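Local coordinates for putative flagellar hook-associated protein (PDB 3PWX) that probably serves as a structural component of the bacterial flagellum, as a hook-associated member of the flagellin family, at residues Q25-I30 and A210-K215; N32-L37 and N203-D208; G115-E120 and V154-D159; E144-G149 and D184-N189. One frame throughout, in Å; residues are numbered along the deposited sequence.

Contact 1 (Q25-I30 and A210-K215); sequences QYQSNI and AHSENK
H211 packs its side chain against Y26, Q27 and I30 of the facing helix. The aromatic pair comes first. The rings of Y26 and H211 are nearly parallel, with planes 8° apart. They are slid well aside, with centroids 5.4 Å apart, so they barely overlap. The closest approach is at the root of the tyrosine side chain, where Y26 CB lies 3.3 Å from H211 NE2. H211 CE1 sits nearer the ring, 3.7 Å from Y26 CD2.

The apolar contacts lie beside this pair. I30 CD1 meets the imidazole at its edge, in the ring plane, 3.9 Å from H211 CD2. The chain of Q27 runs past H211 the other way, with Q27 CG 3.6 Å from H211 CB. Beyond CG the glutamine is extended, which carries its amide across to the second helix.

Polar contacts are slight. Q27 NE2 gives a weak hydrogen bond to S212 OG at 3.4 Å, and shares itself with D208 OD2 in another weak one. The polar partner of the imidazole lies elsewhere: H211 NE2 is hydrogen-bonded to V130 O.

The helices run antiparallel at 156°, their local axes 10.6 Å apart. They are helix 7-61, in its predicted coiled-coil stretch, and helix 172-223. Strand 127-131 lies over one side of the pair, where T129 touches Y26, V130 touches I30 and A131 touches H211.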
loop_
_atom_site.group_PDB
_atom_site.type_symbol
_atom_site.label_atom_id
_atom_site.label_comp_id
_atom_site.label_asym_id
_atom_site.label_seq_id
_atom_site.Cartn_x
_atom_site.Cartn_y
_atom_site.Cartn_z
ATOM N N GLN A 25 3.734 -13.364 -10.696
ATOM C CA GLN A 25 3.623 -13.401 -9.259
ATOM C C GLN A 25 2.777 -12.239 -8.721
ATOM O O GLN A 25 1.891 -12.446 -7.869
ATOM C CB GLN A 25 4.982 -13.453 -8.579
ATOM C CG GLN A 25 4.829 -14.054 -7.191
ATOM C CD GLN A 25 6.050 -13.778 -6.259
ATOM O OE1 GLN A 25 5.874 -13.305 -5.106
ATOM N NE2 GLN A 25 7.278 -14.075 -6.752
ATOM N N TYR A 26 3.019 -11.022 -9.205
ATOM C CA TYR A 26 2.187 -9.903 -8.771
ATOM C C TYR A 26 0.734 -10.154 -9.084
ATOM O O TYR A 26 -0.120 -9.862 -8.278
ATOM C CB TYR A 26 2.604 -8.600 -9.397
ATOM C CG TYR A 26 3.960 -8.116 -8.951
ATOM C CD1 TYR A 26 4.286 -8.022 -7.600
ATOM C CD2 TYR A 26 4.906 -7.701 -9.877
ATOM C CE1 TYR A 26 5.599 -7.543 -7.172
ATOM C CE2 TYR A 26 6.187 -7.230 -9.461
ATOM C CZ TYR A 26 6.520 -7.168 -8.110
ATOM O OH TYR A 26 7.747 -6.663 -7.725
ATOM N N GLN A 27 0.423 -10.700 -10.250
ATOM C CA GLN A 27 -0.965 -10.842 -10.603
ATOM C C GLN A 27 -1.607 -11.932 -9.771
ATOM O O GLN A 27 -2.851 -11.927 -9.548
ATOM C CB GLN A 27 -1.147 -11.102 -12.084
ATOM C CG GLN A 27 -0.630 -9.992 -12.951
ATOM C CD GLN A 27 -1.165 -10.108 -14.352
ATOM O OE1 GLN A 27 -0.585 -10.800 -15.163
ATOM N NE2 GLN A 27 -2.314 -9.441 -14.636
ATOM N N SER A 28 -0.775 -12.845 -9.285
ATOM C CA SER A 28 -1.242 -13.846 -8.335
ATOM C C SER A 28 -1.478 -13.264 -6.955
ATOM O O SER A 28 -2.356 -13.737 -6.251
ATOM C CB SER A 28 -0.285 -15.020 -8.242
ATOM O OG SER A 28 -0.647 -15.819 -7.143
ATOM N N ASN A 29 -0.711 -12.245 -6.560
ATOM C CA ASN A 29 -0.925 -11.562 -5.283
ATOM C C ASN A 29 -2.223 -10.796 -5.348
ATOM O O ASN A 29 -3.023 -10.821 -4.400
ATOM C CB ASN A 29 0.221 -10.595 -5.001
ATOM C CG ASN A 29 1.499 -11.308 -4.588
ATOM O OD1 ASN A 29 1.532 -12.541 -4.447
ATOM N ND2 ASN A 29 2.581 -10.525 -4.394
ATOM N N ILE A 30 -2.448 -10.132 -6.481
ATOM C CA ILE A 30 -3.652 -9.354 -6.689
ATOM C C ILE A 30 -4.975 -10.207 -6.755
ATOM O O ILE A 30 -5.964 -9.902 -6.066
ATOM C CB ILE A 30 -3.503 -8.539 -7.949
ATOM C CG1 ILE A 30 -2.252 -7.649 -7.844
ATOM C CG2 ILE A 30 -4.769 -7.756 -8.261
ATOM C CD1 ILE A 30 -2.143 -6.701 -9.034
ATOM N N ALA A 210 -2.346 -2.970 -15.949
ATOM C CA ALA A 210 -1.032 -2.532 -16.346
ATOM C C ALA A 210 -0.060 -3.728 -16.442
ATOM O O ALA A 210 0.800 -3.779 -17.355
ATOM C CB ALA A 210 -0.535 -1.504 -15.377
ATOM N N HIS A 211 -0.208 -4.683 -15.514
ATOM C CA HIS A 211 0.560 -5.934 -15.535
ATOM C C HIS A 211 0.222 -6.755 -16.774
ATOM O O HIS A 211 1.067 -7.437 -17.318
ATOM C CB HIS A 211 0.228 -6.768 -14.307
ATOM C CG HIS A 211 0.946 -6.340 -13.067
ATOM N ND1 HIS A 211 2.240 -5.867 -13.082
ATOM C CD2 HIS A 211 0.574 -6.360 -11.763
ATOM C CE1 HIS A 211 2.617 -5.569 -11.854
ATOM N NE2 HIS A 211 1.634 -5.872 -11.030
ATOM N N SER A 212 -1.043 -6.708 -17.197
ATOM C CA SER A 212 -1.477 -7.447 -18.383
ATOM C C SER A 212 -0.873 -6.896 -19.671
ATOM O O SER A 212 -0.299 -7.669 -20.442
ATOM C CB SER A 212 -3.012 -7.492 -18.463
ATOM O OG SER A 212 -3.523 -8.552 -17.681
ATOM N N GLU A 213 -0.971 -5.578 -19.890
ATOM C CA GLU A 213 -0.242 -4.897 -20.974
ATOM C C GLU A 213 1.232 -5.293 -20.947
ATOM O O GLU A 213 1.778 -5.804 -21.919
ATOM C CB GLU A 213 -0.307 -3.379 -20.833
ATOM C CG GLU A 213 -1.673 -2.806 -20.509
ATOM C CD GLU A 213 -1.928 -1.456 -21.182
ATOM O OE1 GLU A 213 -3.114 -1.118 -21.355
ATOM O OE2 GLU A 213 -0.963 -0.744 -21.575
ATOM N N ASN A 214 1.870 -5.038 -19.816
ATOM C CA ASN A 214 3.266 -5.354 -19.624
ATOM C C ASN A 214 3.630 -6.740 -20.085
ATOM O O ASN A 214 4.607 -6.897 -20.801
ATOM C CB ASN A 214 3.613 -5.232 -18.160
ATOM C CG ASN A 214 4.608 -4.167 -17.913
ATOM O OD1 ASN A 214 4.243 -3.040 -17.574
ATOM N ND2 ASN A 214 5.876 -4.498 -18.080
ATOM N N LYS A 215 2.839 -7.729 -19.669
ATOM C CA LYS A 215 2.996 -9.111 -20.132
ATOM C C LYS A 215 2.830 -9.265 -21.651
ATOM O O LYS A 215 3.444 -10.141 -22.252
ATOM C CB LYS A 215 2.023 -10.052 -19.414
ATOM C CG LYS A 215 2.615 -11.424 -19.157
ATOM C CD LYS A 215 1.663 -12.417 -18.520
ATOM C CE LYS A 215 0.566 -12.868 -19.476
ATOM N NZ LYS A 215 1.008 -13.258 -20.854
#

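Contact 2 (N32-L37 and N203-D208); sequences NLKTTL and NLDLMD
K34 reaches over L204 to D205, and its side chain can be followed outward from the helix. CB points toward the opposite helix. K34 CG, held beside the backbone N (chi1 -66°), rests 3.7 Å from L204 CD1 as the two side chains run alongside one another, head to tail. K34 CD comes next, 3.7 Å from D205 OD1. K34 CE is 3.8 Å from the same D205 OD1. The chain kinks over its last two torsions and turns its end onto the carboxylate. K34 NZ closes a salt bridge there, 2.8 Å from D205 OD1. It approaches that oxygen on the syn side, 22° out of the carboxylate plane, with D205 OD2 nearly as close at 2.9 Å. The aspartate is exposed, so the charged pair sits at the outer margin of the contact.

Beneath it lies an apolar layer. L204 CD2 meets L33 CD2 at 4.0 Å, the two leucines crossing at about a right angle. L204 CD1 meets L37 CD1 tip to tip, also at 4.0 Å.

The local helix axes are 11.2 Å apart and antiparallel, a pairing in keeping with the coiled coil predicted for this part of helix 7-61. M136 of strand 134-137 covers L33 and L204. M207 packs on N203 of the second subunit.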
loop_
_atom_site.group_PDB
_atom_site.type_symbol
_atom_site.label_atom_id
_atom_site.label_comp_id
_atom_site.label_asym_id
_atom_site.label_seq_id
_atom_site.Cartn_x
_atom_site.Cartn_y
_atom_site.Cartn_z
ATOM N N ASN A 32 -5.177 -13.001 -5.342
ATOM C CA ASN A 32 -5.426 -13.518 -3.989
ATOM C C ASN A 32 -5.951 -12.465 -3.067
ATOM O O ASN A 32 -6.753 -12.753 -2.169
ATOM C CB ASN A 32 -4.266 -14.300 -3.421
ATOM C CG ASN A 32 -4.071 -15.602 -4.164
ATOM O OD1 ASN A 32 -5.045 -16.202 -4.598
ATOM N ND2 ASN A 32 -2.826 -16.051 -4.319
ATOM N N LEU A 33 -5.567 -11.223 -3.312
ATOM C CA LEU A 33 -6.004 -10.164 -2.414
ATOM C C LEU A 33 -7.521 -9.897 -2.661
ATOM O O LEU A 33 -8.302 -9.733 -1.717
ATOM C CB LEU A 33 -5.102 -8.921 -2.523
ATOM C CG LEU A 33 -5.502 -7.676 -1.730
ATOM C CD1 LEU A 33 -5.808 -7.998 -0.249
ATOM C CD2 LEU A 33 -4.430 -6.618 -1.844
ATOM N N LYS A 34 -7.928 -9.949 -3.928
ATOM C CA LYS A 34 -9.316 -9.757 -4.298
ATOM C C LYS A 34 -10.212 -10.790 -3.641
ATOM O O LYS A 34 -11.391 -10.517 -3.291
ATOM C CB LYS A 34 -9.488 -9.844 -5.798
ATOM C CG LYS A 34 -8.806 -8.713 -6.569
ATOM C CD LYS A 34 -9.363 -8.592 -7.963
ATOM C CE LYS A 34 -10.862 -8.216 -7.827
ATOM N NZ LYS A 34 -11.239 -7.119 -8.797
ATOM N N THR A 35 -9.659 -11.987 -3.493
ATOM C CA THR A 35 -10.401 -13.081 -2.911
ATOM C C THR A 35 -10.633 -12.870 -1.447
ATOM O O THR A 35 -11.668 -13.197 -0.938
ATOM C CB THR A 35 -9.649 -14.386 -3.055
ATOM O OG1 THR A 35 -9.715 -14.765 -4.431
ATOM C CG2 THR A 35 -10.328 -15.482 -2.165
ATOM N N THR A 36 -9.642 -12.324 -0.788
ATOM C CA THR A 36 -9.641 -12.103 0.639
ATOM C C THR A 36 -10.508 -10.906 0.886
ATOM O O THR A 36 -11.217 -10.847 1.888
ATOM C CB THR A 36 -8.217 -11.751 0.992
ATOM O OG1 THR A 36 -7.431 -12.920 0.764
ATOM C CG2 THR A 36 -8.074 -11.309 2.420
ATOM N N LEU A 37 -10.505 -9.953 -0.040
ATOM C CA LEU A 37 -11.282 -8.771 0.186
ATOM C C LEU A 37 -12.726 -9.126 0.047
ATOM O O LEU A 37 -13.495 -8.712 0.904
ATOM C CB LEU A 37 -10.896 -7.626 -0.745
ATOM C CG LEU A 37 -9.553 -6.931 -0.571
ATOM C CD1 LEU A 37 -9.426 -5.863 -1.661
ATOM C CD2 LEU A 37 -9.441 -6.325 0.804
ATOM N N ASN A 203 -8.610 -0.209 -7.542
ATOM C CA ASN A 203 -7.251 0.151 -7.670
ATOM C C ASN A 203 -6.414 -1.094 -8.034
ATOM O O ASN A 203 -5.527 -1.029 -8.941
ATOM C CB ASN A 203 -6.829 0.903 -6.418
ATOM C CG ASN A 203 -7.123 2.397 -6.526
ATOM O OD1 ASN A 203 -7.039 2.988 -7.631
ATOM N ND2 ASN A 203 -7.401 3.029 -5.413
ATOM N N LEU A 204 -6.752 -2.242 -7.436
ATOM C CA LEU A 204 -6.145 -3.495 -7.842
ATOM C C LEU A 204 -6.327 -3.695 -9.355
ATOM O O LEU A 204 -5.363 -3.946 -10.127
ATOM C CB LEU A 204 -6.717 -4.669 -7.076
ATOM C CG LEU A 204 -6.366 -4.693 -5.598
ATOM C CD1 LEU A 204 -7.077 -5.819 -4.927
ATOM C CD2 LEU A 204 -4.837 -4.843 -5.418
ATOM N N ASP A 205 -7.554 -3.555 -9.789
ATOM C CA ASP A 205 -7.861 -3.735 -11.208
ATOM C C ASP A 205 -7.047 -2.848 -12.152
ATOM O O ASP A 205 -6.635 -3.302 -13.210
ATOM C CB ASP A 205 -9.408 -3.654 -11.412
ATOM C CG ASP A 205 -10.110 -4.916 -10.836
ATOM O OD1 ASP A 205 -9.374 -5.862 -10.394
ATOM O OD2 ASP A 205 -11.339 -5.009 -10.838
ATOM N N LEU A 206 -6.812 -1.598 -11.762
ATOM C CA LEU A 206 -5.834 -0.768 -12.470
ATOM C C LEU A 206 -4.443 -1.404 -12.483
ATOM O O LEU A 206 -3.861 -1.500 -13.534
ATOM C CB LEU A 206 -5.738 0.650 -11.911
ATOM C CG LEU A 206 -6.903 1.550 -12.278
ATOM C CD1 LEU A 206 -7.021 2.709 -11.319
ATOM C CD2 LEU A 206 -6.813 2.064 -13.744
HETATM N N MSE A 207 -3.900 -1.827 -11.349
HETATM C CA MSE A 207 -2.584 -2.484 -11.351
HETATM C C MSE A 207 -2.522 -3.718 -12.193
HETATM O O MSE A 207 -1.542 -3.958 -12.890
HETATM C CB MSE A 207 -2.227 -2.958 -9.971
HETATM C CG MSE A 207 -2.180 -1.871 -8.972
HETATM SE SE MSE A 207 -0.641 -0.666 -9.118
HETATM C CE MSE A 207 -1.163 -0.070 -7.331
ATOM N N ASP A 208 -3.533 -4.547 -12.068
ATOM C CA ASP A 208 -3.628 -5.786 -12.822
ATOM C C ASP A 208 -3.675 -5.528 -14.364
ATOM O O ASP A 208 -3.016 -6.205 -15.157
ATOM C CB ASP A 208 -4.881 -6.519 -12.341
ATOM C CG ASP A 208 -4.865 -7.966 -12.681
ATOM O OD1 ASP A 208 -5.641 -8.328 -13.584
ATOM O OD2 ASP A 208 -4.071 -8.736 -12.074
#

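Contact 3 (G115-E120 and V154-D159); sequences GAYVVE and VLNQID
N156 clasps the backbone of Y117 with both ends of its amide. Y117 N donates to N156 OD1 at 3.0 Å, in the carbonyl plane and on a lone pair. N156 ND2 donates back to Y117 O at 3.1 Å, again on a lone pair, with an N-H...O angle of 156°. Two opposed bonds to one residue fix the rotation of the amide.

The tight part continues on the tyrosine ring. L155 CB is 3.3 Å from Y117 CD2, and L155 CD1 stands over the centre of one ring face, a CH-pi contact 4.1 Å from the centroid. A chi1 of -61° swings the Y117 ring to the side of its own backbone N, where it lies across the start of helix 154-166. N156 OD1 also lies at the ring edge, 3.6 Å from Y117 CD2.

The margins are looser. A116 CB only skirts N156 OD1, at 3.7 Å. D159 OD2 is 3.8 Å from Y117 CE2, but the D159 carboxylate is held by salt bridges to R82 and K112.

The amide thus does for the loop what a neighbouring strand would do, satisfying both backbone polar groups of Y117 just ahead of strand 118-119. The buried ring adds an apolar hold, and together they tie this loop to helix 154-166.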
loop_
_atom_site.group_PDB
_atom_site.type_symbol
_atom_site.label_atom_id
_atom_site.label_comp_id
_atom_site.label_asym_id
_atom_site.label_seq_id
_atom_site.Cartn_x
_atom_site.Cartn_y
_atom_site.Cartn_z
ATOM N N GLY A 115 -18.519 -10.043 31.013
ATOM C CA GLY A 115 -19.873 -9.506 31.188
ATOM C C GLY A 115 -20.268 -8.423 30.183
ATOM O O GLY A 115 -21.441 -8.105 30.034
ATOM N N ALA A 116 -19.288 -7.834 29.506
ATOM C CA ALA A 116 -19.565 -6.863 28.423
ATOM C C ALA A 116 -18.743 -7.243 27.175
ATOM O O ALA A 116 -17.768 -7.988 27.285
ATOM C CB ALA A 116 -19.235 -5.419 28.889
ATOM N N TYR A 117 -19.160 -6.790 25.990
ATOM C CA TYR A 117 -18.306 -7.028 24.802
ATOM C C TYR A 117 -17.082 -6.153 24.848
ATOM O O TYR A 117 -17.174 -4.941 25.029
ATOM C CB TYR A 117 -19.063 -6.880 23.489
ATOM C CG TYR A 117 -20.207 -7.857 23.351
ATOM C CD1 TYR A 117 -19.983 -9.153 22.884
ATOM C CD2 TYR A 117 -21.522 -7.482 23.698
ATOM C CE1 TYR A 117 -21.034 -10.047 22.743
ATOM C CE2 TYR A 117 -22.597 -8.375 23.567
ATOM C CZ TYR A 117 -22.342 -9.662 23.090
ATOM O OH TYR A 117 -23.371 -10.571 22.944
ATOM N N VAL A 118 -15.930 -6.790 24.746
ATOM C CA VAL A 118 -14.657 -6.073 24.718
ATOM C C VAL A 118 -13.950 -6.318 23.345
ATOM O O VAL A 118 -13.843 -7.461 22.873
ATOM C CB VAL A 118 -13.723 -6.468 25.915
ATOM C CG1 VAL A 118 -12.223 -6.187 25.567
ATOM C CG2 VAL A 118 -14.137 -5.760 27.193
ATOM N N VAL A 119 -13.471 -5.268 22.689
ATOM C CA VAL A 119 -12.757 -5.534 21.447
ATOM C C VAL A 119 -11.354 -5.960 21.727
ATOM O O VAL A 119 -10.549 -5.162 22.209
ATOM C CB VAL A 119 -12.825 -4.387 20.434
ATOM C CG1 VAL A 119 -11.991 -4.774 19.226
ATOM C CG2 VAL A 119 -14.302 -4.150 19.954
ATOM N N GLU A 120 -11.017 -7.216 21.448
ATOM C CA GLU A 120 -9.603 -7.592 21.664
ATOM C C GLU A 120 -8.728 -7.561 20.441
ATOM O O GLU A 120 -7.528 -7.640 20.584
ATOM C CB GLU A 120 -9.467 -8.933 22.349
ATOM C CG GLU A 120 -9.320 -8.823 23.844
ATOM C CD GLU A 120 -9.931 -10.031 24.517
ATOM O OE1 GLU A 120 -10.170 -11.022 23.774
ATOM O OE2 GLU A 120 -10.212 -10.001 25.749
ATOM N N VAL A 154 -21.947 -0.959 19.859
ATOM C CA VAL A 154 -23.343 -1.201 19.662
ATOM C C VAL A 154 -23.812 -2.427 20.392
ATOM O O VAL A 154 -24.991 -2.523 20.745
ATOM C CB VAL A 154 -23.706 -1.334 18.147
ATOM C CG1 VAL A 154 -23.139 -2.617 17.559
ATOM C CG2 VAL A 154 -25.234 -1.283 17.938
ATOM N N LEU A 155 -22.924 -3.381 20.608
ATOM C CA LEU A 155 -23.373 -4.609 21.252
ATOM C C LEU A 155 -23.631 -4.395 22.734
ATOM O O LEU A 155 -24.514 -5.000 23.316
ATOM C CB LEU A 155 -22.407 -5.753 20.990
ATOM C CG LEU A 155 -22.315 -6.179 19.515
ATOM C CD1 LEU A 155 -21.408 -7.405 19.342
ATOM C CD2 LEU A 155 -23.662 -6.455 18.856
ATOM N N ASN A 156 -22.873 -3.498 23.341
ATOM C CA ASN A 156 -23.180 -3.110 24.699
ATOM C C ASN A 156 -24.458 -2.281 24.771
ATOM O O ASN A 156 -25.232 -2.442 25.694
ATOM C CB ASN A 156 -21.976 -2.427 25.324
ATOM C CG ASN A 156 -20.857 -3.436 25.592
ATOM O OD1 ASN A 156 -21.165 -4.604 25.844
ATOM N ND2 ASN A 156 -19.571 -3.023 25.491
ATOM N N GLN A 157 -24.702 -1.436 23.764
ATOM C CA GLN A 157 -25.805 -0.552 23.829
ATOM C C GLN A 157 -27.071 -1.371 23.621
ATOM O O GLN A 157 -28.112 -1.067 24.204
ATOM C CB GLN A 157 -25.680 0.520 22.772
ATOM C CG GLN A 157 -26.917 1.456 22.659
ATOM C CD GLN A 157 -27.143 2.193 23.952
ATOM O OE1 GLN A 157 -26.192 2.741 24.523
ATOM N NE2 GLN A 157 -28.384 2.219 24.426
ATOM N N ILE A 158 -26.973 -2.426 22.812
ATOM C CA ILE A 158 -28.144 -3.238 22.514
ATOM C C ILE A 158 -28.549 -3.986 23.812
ATOM O O ILE A 158 -29.754 -4.197 24.058
ATOM C CB ILE A 158 -27.981 -4.178 21.258
ATOM C CG1 ILE A 158 -29.339 -4.704 20.771
ATOM C CG2 ILE A 158 -27.152 -5.395 21.595
ATOM C CD1 ILE A 158 -30.542 -3.610 20.564
ATOM N N ASP A 159 -27.535 -4.334 24.627
ATOM C CA ASP A 159 -27.778 -5.013 25.922
ATOM C C ASP A 159 -28.409 -4.084 26.951
ATOM O O ASP A 159 -29.294 -4.501 27.688
ATOM C CB ASP A 159 -26.495 -5.710 26.477
ATOM C CG ASP A 159 -26.306 -7.136 25.910
ATOM O OD1 ASP A 159 -27.215 -7.643 25.195
ATOM O OD2 ASP A 159 -25.270 -7.770 26.173
#

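Contact 4 (E144-G149 and D184-N189); sequences EILDIG and DDTMAN
N189 holds the turn after helix 142-145 through one nitrogen. N189 ND2 donates to I145 O at 3.0 Å, with an N-H...O angle of 154°. The donor stands 45° out of the carbonyl plane, so it is not on a lone pair, yet I145 O lies close to the plane of the amide. The same nitrogen, N189 ND2, makes a weak, more bent bond to D147 O at 3.1 Å. The N189 side chain leaves its helix on the side of the backbone N (chi1 -76°), which brings the amide up to both carbonyls.

A water forms the second polar link. It donates to L146 O at 2.8 Å and lies 2.6 Å from T186 OG1. That hydroxyl is also hydrogen-bonded to A182 O in its own helix.

The van der Waals contacts centre on I148. I148 CG2 presses on D185 CB at 3.3 Å and lies 3.7 Å from T186 OG1. I148 and D185 cross at about a right angle. Farther back, L146 CD2 touches T186 CG2 at 4.0 Å. F89 of helix 71-89 packs on both I145 and L146.

Within the turn, D147 OD1 accepts from G149 N at 3.0 Å, which makes an Asx turn.

The polar chemistry is mostly that of backbone carbonyls where a short helix gives way to a loop. I145 O is taken up by N189 ND2, which also reaches D147 O weakly. N189 thus donates directly to the turn, a water held at T186 OG1 donates to L146 O, and the Asx turn helps to set the shape.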
loop_
_atom_site.group_PDB
_atom_site.type_symbol
_atom_site.label_atom_id
_atom_site.label_comp_id
_atom_site.label_asym_id
_atom_site.label_seq_id
_atom_site.Cartn_x
_atom_site.Cartn_y
_atom_site.Cartn_z
ATOM N N GLU A 144 -11.611 -0.672 14.454
ATOM C CA GLU A 144 -11.938 0.589 13.816
ATOM C C GLU A 144 -13.432 0.682 13.481
ATOM O O GLU A 144 -14.042 1.748 13.665
ATOM C CB GLU A 144 -11.057 0.798 12.578
ATOM C CG GLU A 144 -11.521 1.978 11.745
ATOM C CD GLU A 144 -10.698 2.135 10.468
ATOM O OE1 GLU A 144 -9.548 1.594 10.411
ATOM O OE2 GLU A 144 -11.192 2.819 9.527
ATOM N N ILE A 145 -14.026 -0.432 13.044
ATOM C CA ILE A 145 -15.447 -0.457 12.625
ATOM C C ILE A 145 -16.479 -0.280 13.737
ATOM O O ILE A 145 -17.525 0.412 13.558
ATOM C CB ILE A 145 -15.731 -1.688 11.723
ATOM C CG1 ILE A 145 -14.909 -1.533 10.395
ATOM C CG2 ILE A 145 -17.142 -1.778 11.399
ATOM C CD1 ILE A 145 -14.764 -2.797 9.577
ATOM N N LEU A 146 -16.167 -0.863 14.905
ATOM C CA LEU A 146 -17.025 -0.821 16.077
ATOM C C LEU A 146 -16.852 0.471 16.899
ATOM O O LEU A 146 -17.703 0.801 17.750
ATOM C CB LEU A 146 -16.779 -2.058 16.948
ATOM C CG LEU A 146 -17.401 -3.340 16.380
ATOM C CD1 LEU A 146 -17.291 -4.559 17.330
ATOM C CD2 LEU A 146 -18.911 -3.168 16.041
ATOM N N ASP A 147 -15.795 1.217 16.629
ATOM C CA ASP A 147 -15.582 2.470 17.343
ATOM C C ASP A 147 -16.578 3.540 16.881
ATOM O O ASP A 147 -16.491 4.085 15.776
ATOM C CB ASP A 147 -14.115 2.929 17.186
ATOM C CG ASP A 147 -13.894 4.400 17.555
ATOM O OD1 ASP A 147 -14.773 5.245 17.304
ATOM O OD2 ASP A 147 -12.801 4.747 18.048
ATOM N N ILE A 148 -17.527 3.828 17.755
ATOM C CA ILE A 148 -18.464 4.928 17.550
ATOM C C ILE A 148 -18.198 6.038 18.562
ATOM O O ILE A 148 -19.058 6.879 18.814
ATOM C CB ILE A 148 -19.943 4.454 17.566
ATOM C CG1 ILE A 148 -20.168 3.446 18.697
ATOM C CG2 ILE A 148 -20.266 3.782 16.276
ATOM C CD1 ILE A 148 -21.633 3.226 19.088
ATOM N N GLY A 149 -16.987 6.041 19.113
ATOM C CA GLY A 149 -16.620 6.942 20.198
ATOM C C GLY A 149 -16.902 6.228 21.504
ATOM O O GLY A 149 -17.282 5.048 21.488
ATOM N N ASP A 184 -27.366 3.405 13.893
ATOM C CA ASP A 184 -27.009 4.311 12.764
ATOM C C ASP A 184 -25.509 4.542 12.598
ATOM O O ASP A 184 -25.031 4.536 11.466
ATOM C CB ASP A 184 -27.768 5.645 12.776
ATOM C CG ASP A 184 -29.243 5.441 12.606
ATOM O OD1 ASP A 184 -29.631 4.297 12.251
ATOM O OD2 ASP A 184 -30.027 6.393 12.828
ATOM N N ASP A 185 -24.771 4.709 13.702
ATOM C CA ASP A 185 -23.325 5.010 13.599
ATOM C C ASP A 185 -22.532 3.801 13.128
ATOM O O ASP A 185 -21.644 3.902 12.242
ATOM C CB ASP A 185 -22.752 5.499 14.928
ATOM C CG ASP A 185 -23.284 6.853 15.311
ATOM O OD1 ASP A 185 -23.743 7.572 14.371
ATOM O OD2 ASP A 185 -23.252 7.191 16.527
ATOM N N THR A 186 -22.865 2.649 13.694
ATOM C CA THR A 186 -22.160 1.455 13.298
ATOM C C THR A 186 -22.438 1.199 11.817
ATOM O O THR A 186 -21.521 0.942 11.015
ATOM C CB THR A 186 -22.442 0.272 14.242
ATOM O OG1 THR A 186 -22.135 0.692 15.557
ATOM C CG2 THR A 186 -21.533 -0.900 13.963
HETATM N N MSE A 187 -23.674 1.355 11.434
HETATM C CA MSE A 187 -24.039 1.124 10.057
HETATM C C MSE A 187 -23.239 2.001 9.093
HETATM O O MSE A 187 -22.708 1.503 8.086
HETATM C CB MSE A 187 -25.540 1.332 9.872
HETATM C CG MSE A 187 -25.955 1.173 8.429
HETATM SE SE MSE A 187 -26.087 -0.706 7.886
HETATM C CE MSE A 187 -27.900 -1.023 8.747
ATOM N N ALA A 188 -23.127 3.289 9.402
ATOM C CA ALA A 188 -22.248 4.189 8.638
ATOM C C ALA A 188 -20.783 3.657 8.533
ATOM O O ALA A 188 -20.104 3.716 7.465
ATOM C CB ALA A 188 -22.269 5.571 9.252
ATOM N N ASN A 189 -20.298 3.121 9.634
ATOM C CA ASN A 189 -18.925 2.618 9.622
ATOM C C ASN A 189 -18.846 1.348 8.753
ATOM O O ASN A 189 -17.923 1.179 7.948
ATOM C CB ASN A 189 -18.464 2.319 11.057
ATOM C CG ASN A 189 -18.127 3.569 11.856
ATOM O OD1 ASN A 189 -18.099 4.648 11.338
ATOM N ND2 ASN A 189 -17.850 3.400 13.126
HETATM O O HOH W 1 -20.402 0.095 17.445
#

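Contacts 1 and 2 are neighbours on one antiparallel pair, helix 7-61 with helix 172-223. Their centres are 10 Å apart. They touch where I30 packs on L204 and M207, and Q27 NE2 probably hydrogen-bonds D208 OD2. Contact 2 is nested inside the chain loop closed by contact 1. Contacts 3 and 4 lie on the opposite side of the chain's centre, with their own centres 13 Å apart. Their segments alternate along the chain, and they touch where V154 meets T186. Contacts 1 and 3 are farthest apart, about 43 Å between centres. Helix 172-223 serves contacts 1, 2 and 4, so one long helix spans the paired-helix part and the part where strand 118-119, helix 142-145 and helix 154-166 gather.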